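Local coordinates for Lin2891 protein (Listeria innocua, PDB 3DB0) that probably binds FMN and may act as a pyridoxamine 5'-phosphate oxidase, at residues L11-L22 and R33-L44. Numbering follows the deposited sequence.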
# COMPACT_ATOMS: atom_id res chain seq x y z
N LEU B 11 -17.19 2.81 2.53
CA LEU B 11 -16.55 2.61 1.22
C LEU B 11 -15.30 3.42 1.06
O LEU B 11 -14.31 2.97 0.45
CB LEU B 11 -17.53 2.92 0.08
CG LEU B 11 -18.60 1.86 -0.09
CD1 LEU B 11 -19.75 2.33 -0.96
CD2 LEU B 11 -17.90 0.64 -0.69
N ALA B 12 -15.32 4.63 1.62
CA ALA B 12 -14.18 5.54 1.53
C ALA B 12 -12.98 4.88 2.21
O ALA B 12 -11.86 4.87 1.69
CB ALA B 12 -14.52 6.93 2.16
N ILE B 13 -13.24 4.26 3.36
CA ILE B 13 -12.15 3.64 4.11
C ILE B 13 -11.62 2.41 3.30
O ILE B 13 -10.40 2.20 3.19
CB ILE B 13 -12.60 3.23 5.51
CG1 ILE B 13 -12.94 4.44 6.40
CG2 ILE B 13 -11.50 2.41 6.16
CD1 ILE B 13 -13.55 4.07 7.75
N LEU B 14 -12.54 1.65 2.71
CA LEU B 14 -12.16 0.49 1.87
C LEU B 14 -11.43 0.95 0.61
O LEU B 14 -10.56 0.26 0.13
CB LEU B 14 -13.39 -0.36 1.46
CG LEU B 14 -14.12 -1.10 2.59
CD1 LEU B 14 -15.36 -1.84 2.11
CD2 LEU B 14 -13.10 -2.05 3.33
N GLU B 15 -11.79 2.10 0.07
CA GLU B 15 -11.17 2.53 -1.17
C GLU B 15 -9.74 2.96 -0.96
O GLU B 15 -8.89 2.79 -1.84
CB GLU B 15 -11.98 3.65 -1.84
CG GLU B 15 -13.40 3.22 -2.16
CD GLU B 15 -14.28 4.34 -2.62
OE1 GLU B 15 -13.92 5.51 -2.36
OE2 GLU B 15 -15.35 4.05 -3.20
N GLN B 16 -9.47 3.42 0.25
CA GLN B 16 -8.17 3.95 0.60
C GLN B 16 -7.26 2.98 1.28
O GLN B 16 -6.12 3.31 1.55
CB GLN B 16 -8.38 5.18 1.45
CG GLN B 16 -9.18 6.22 0.67
CD GLN B 16 -10.00 7.11 1.57
OE1 GLN B 16 -9.76 7.18 2.77
NE2 GLN B 16 -11.01 7.78 0.99
N HIS B 17 -7.73 1.76 1.56
CA HIS B 17 -6.89 0.77 2.23
C HIS B 17 -7.03 -0.62 1.62
O HIS B 17 -8.13 -1.12 1.43
CB HIS B 17 -7.22 0.67 3.73
CG HIS B 17 -7.09 1.96 4.45
ND1 HIS B 17 -8.09 2.91 4.46
CD2 HIS B 17 -6.06 2.49 5.14
CE1 HIS B 17 -7.68 3.96 5.14
NE2 HIS B 17 -6.45 3.73 5.56
N GLN B 18 -5.90 -1.24 1.36
CA GLN B 18 -5.87 -2.56 0.80
C GLN B 18 -5.19 -3.55 1.75
O GLN B 18 -5.09 -4.72 1.43
CB GLN B 18 -5.14 -2.57 -0.52
CG GLN B 18 -6.00 -2.13 -1.71
CD GLN B 18 -5.29 -2.38 -3.05
OE1 GLN B 18 -4.09 -2.66 -3.09
NE2 GLN B 18 -6.04 -2.27 -4.14
N VAL B 19 -4.65 -3.06 2.87
CA VAL B 19 -4.07 -3.98 3.86
C VAL B 19 -4.94 -3.94 5.11
O VAL B 19 -5.33 -2.88 5.59
CB VAL B 19 -2.60 -3.65 4.21
CG1 VAL B 19 -2.07 -4.58 5.30
CG2 VAL B 19 -1.70 -3.71 3.00
N GLY B 20 -5.24 -5.11 5.65
CA GLY B 20 -6.00 -5.20 6.86
C GLY B 20 -5.54 -6.40 7.63
O GLY B 20 -4.63 -7.12 7.19
N VAL B 21 -6.18 -6.60 8.77
CA VAL B 21 -5.90 -7.75 9.63
C VAL B 21 -7.08 -8.74 9.53
O VAL B 21 -8.22 -8.37 9.75
CB VAL B 21 -5.72 -7.28 11.14
CG1 VAL B 21 -5.48 -8.44 12.08
CG2 VAL B 21 -4.58 -6.25 11.29
N LEU B 22 -6.81 -9.97 9.13
CA LEU B 22 -7.83 -10.99 9.15
C LEU B 22 -7.66 -11.81 10.41
O LEU B 22 -6.56 -12.27 10.69
CB LEU B 22 -7.66 -11.99 8.00
CG LEU B 22 -8.76 -13.07 8.07
CD1 LEU B 22 -10.14 -12.53 7.58
CD2 LEU B 22 -8.33 -14.23 7.28
N ARG B 33 -3.62 -12.19 11.01
CA ARG B 33 -2.64 -11.98 9.98
C ARG B 33 -2.93 -10.74 9.16
O ARG B 33 -4.07 -10.41 8.92
CB ARG B 33 -2.59 -13.17 9.01
CG ARG B 33 -2.42 -14.52 9.66
CD ARG B 33 -2.54 -15.61 8.63
NE ARG B 33 -2.30 -16.97 9.16
CZ ARG B 33 -3.24 -17.79 9.61
NH1 ARG B 33 -4.48 -17.39 9.65
NH2 ARG B 33 -2.93 -19.00 10.05
N TYR B 34 -1.86 -10.09 8.73
CA TYR B 34 -1.97 -8.94 7.85
C TYR B 34 -2.06 -9.45 6.43
O TYR B 34 -1.39 -10.42 6.06
CB TYR B 34 -0.78 -8.01 7.93
CG TYR B 34 -0.82 -7.07 9.09
CD1 TYR B 34 -1.63 -5.97 9.07
CD2 TYR B 34 -0.09 -7.33 10.24
CE1 TYR B 34 -1.67 -5.12 10.14
CE2 TYR B 34 -0.16 -6.48 11.33
CZ TYR B 34 -0.92 -5.39 11.27
OH TYR B 34 -1.02 -4.54 12.35
N MSE B 35 -2.94 -8.87 5.66
CA MSE B 35 -3.01 -9.24 4.26
C MSE B 35 -3.75 -8.21 3.40
O MSE B 35 -4.32 -7.23 3.89
CB MSE B 35 -3.61 -10.63 4.08
CG MSE B 35 -5.08 -10.68 4.56
SE MSE B 35 -5.83 -12.44 4.69
CE MSE B 35 -4.73 -13.00 6.24
N THR B 36 -3.70 -8.47 2.10
CA THR B 36 -4.30 -7.60 1.08
C THR B 36 -5.74 -8.01 0.89
O THR B 36 -6.07 -9.22 0.81
CB THR B 36 -3.51 -7.67 -0.24
OG1 THR B 36 -2.18 -7.29 0.05
CG2 THR B 36 -4.07 -6.72 -1.35
N PHE B 37 -6.56 -6.96 0.90
CA PHE B 37 -7.98 -7.02 0.65
C PHE B 37 -8.37 -6.17 -0.55
O PHE B 37 -8.09 -4.98 -0.58
CB PHE B 37 -8.76 -6.52 1.85
CG PHE B 37 -8.64 -7.42 3.06
CD1 PHE B 37 -9.50 -8.52 3.23
CD2 PHE B 37 -7.64 -7.24 3.97
CE1 PHE B 37 -9.38 -9.35 4.33
CE2 PHE B 37 -7.50 -8.10 5.06
CZ PHE B 37 -8.37 -9.15 5.23
N LEU B 38 -9.06 -6.80 -1.50
CA LEU B 38 -9.76 -6.09 -2.58
C LEU B 38 -11.23 -6.03 -2.14
O LEU B 38 -11.68 -6.79 -1.25
CB LEU B 38 -9.65 -6.85 -3.93
CG LEU B 38 -8.17 -7.07 -4.32
CD1 LEU B 38 -7.94 -7.61 -5.71
CD2 LEU B 38 -7.48 -5.76 -4.25
N HIS B 39 -12.02 -5.13 -2.71
CA HIS B 39 -13.45 -5.14 -2.40
C HIS B 39 -14.24 -4.80 -3.65
O HIS B 39 -13.76 -4.24 -4.61
CB HIS B 39 -13.77 -4.11 -1.32
CG HIS B 39 -13.62 -2.72 -1.80
ND1 HIS B 39 -14.69 -1.93 -2.14
CD2 HIS B 39 -12.51 -2.03 -2.16
CE1 HIS B 39 -14.25 -0.78 -2.62
NE2 HIS B 39 -12.93 -0.82 -2.65
N ASP B 40 -15.46 -5.24 -3.60
CA ASP B 40 -16.46 -5.01 -4.58
C ASP B 40 -17.64 -4.60 -3.74
O ASP B 40 -18.37 -5.43 -3.15
CB ASP B 40 -16.81 -6.29 -5.34
CG ASP B 40 -18.00 -6.07 -6.29
OD1 ASP B 40 -18.11 -4.95 -6.79
OD2 ASP B 40 -18.83 -6.97 -6.50
N GLY B 41 -17.85 -3.31 -3.65
CA GLY B 41 -18.91 -2.86 -2.76
C GLY B 41 -18.40 -3.21 -1.37
O GLY B 41 -17.20 -3.07 -1.09
N LEU B 42 -19.30 -3.70 -0.53
CA LEU B 42 -18.92 -4.07 0.84
C LEU B 42 -18.44 -5.52 0.94
O LEU B 42 -18.08 -6.00 2.04
CB LEU B 42 -20.05 -3.79 1.83
CG LEU B 42 -20.60 -2.36 1.92
CD1 LEU B 42 -21.55 -2.33 3.09
CD2 LEU B 42 -19.52 -1.31 2.05
N THR B 43 -18.38 -6.21 -0.19
CA THR B 43 -17.78 -7.58 -0.22
C THR B 43 -16.24 -7.52 -0.32
O THR B 43 -15.68 -6.82 -1.15
CB THR B 43 -18.39 -8.46 -1.32
OG1 THR B 43 -19.77 -8.70 -1.01
CG2 THR B 43 -17.70 -9.83 -1.40
N LEU B 44 -15.58 -8.25 0.56
CA LEU B 44 -14.13 -8.30 0.56
C LEU B 44 -13.61 -9.62 -0.03
O LEU B 44 -14.29 -10.67 -0.02
CB LEU B 44 -13.57 -8.15 1.96
CG LEU B 44 -13.82 -6.86 2.76
CD1 LEU B 44 -13.00 -6.92 4.03
CD2 LEU B 44 -13.47 -5.61 2.05
O HOH W 1 -9.86 -2.72 -0.23
O HOH W 2 -6.10 -15.13 9.68
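His39 holds CG between its backbone N and carbonyl carbon (chi1 69°), which brings the imidazole against Leu14 of helix 11-16. The helix backbone points Leu14 CB at the ring, while chi1 -67° carries CD1 and CD2 on toward Leu42 and Leu44. That CB sits over the centre of one imidazole face, 4.0 Å from the centroid, a CH-pi contact. The ring's rotation is fixed by His39 ND1, which donates in its plane to a lone pair of Gly41 O at 2.9 Å, within the type II' turn from Asp40 to Thr43; glycine suits the positive phi there. Leucine methyls continue the apolar seam between helix and turn: Leu11 CD2 meets Leu42 CD2 at 3.7 Å, the side chains crossing nearly at right angles.

Strands 19-22 and 33-36 pair antiparallel, Gly20 and Met35 exchanging two backbone bonds. Gly20 leaves room for Phe37, whose ring turns its edge to Gly20 N, 3.6 Å from CD2. Selenomethionine Met35, bent at chi3 (69°), lays CE against Leu22 CB at 3.6 Å. On the other sheet face Val21 CG2 touches Tyr34, whose ring stacks on Tyr70 of a second subunit.

Backbone bonds thus set the hairpin's register in a six-stranded antiparallel barrel, consistent with the FMN-binding family, whereas the helix meets strand and turn through apolar contacts and an imidazole face.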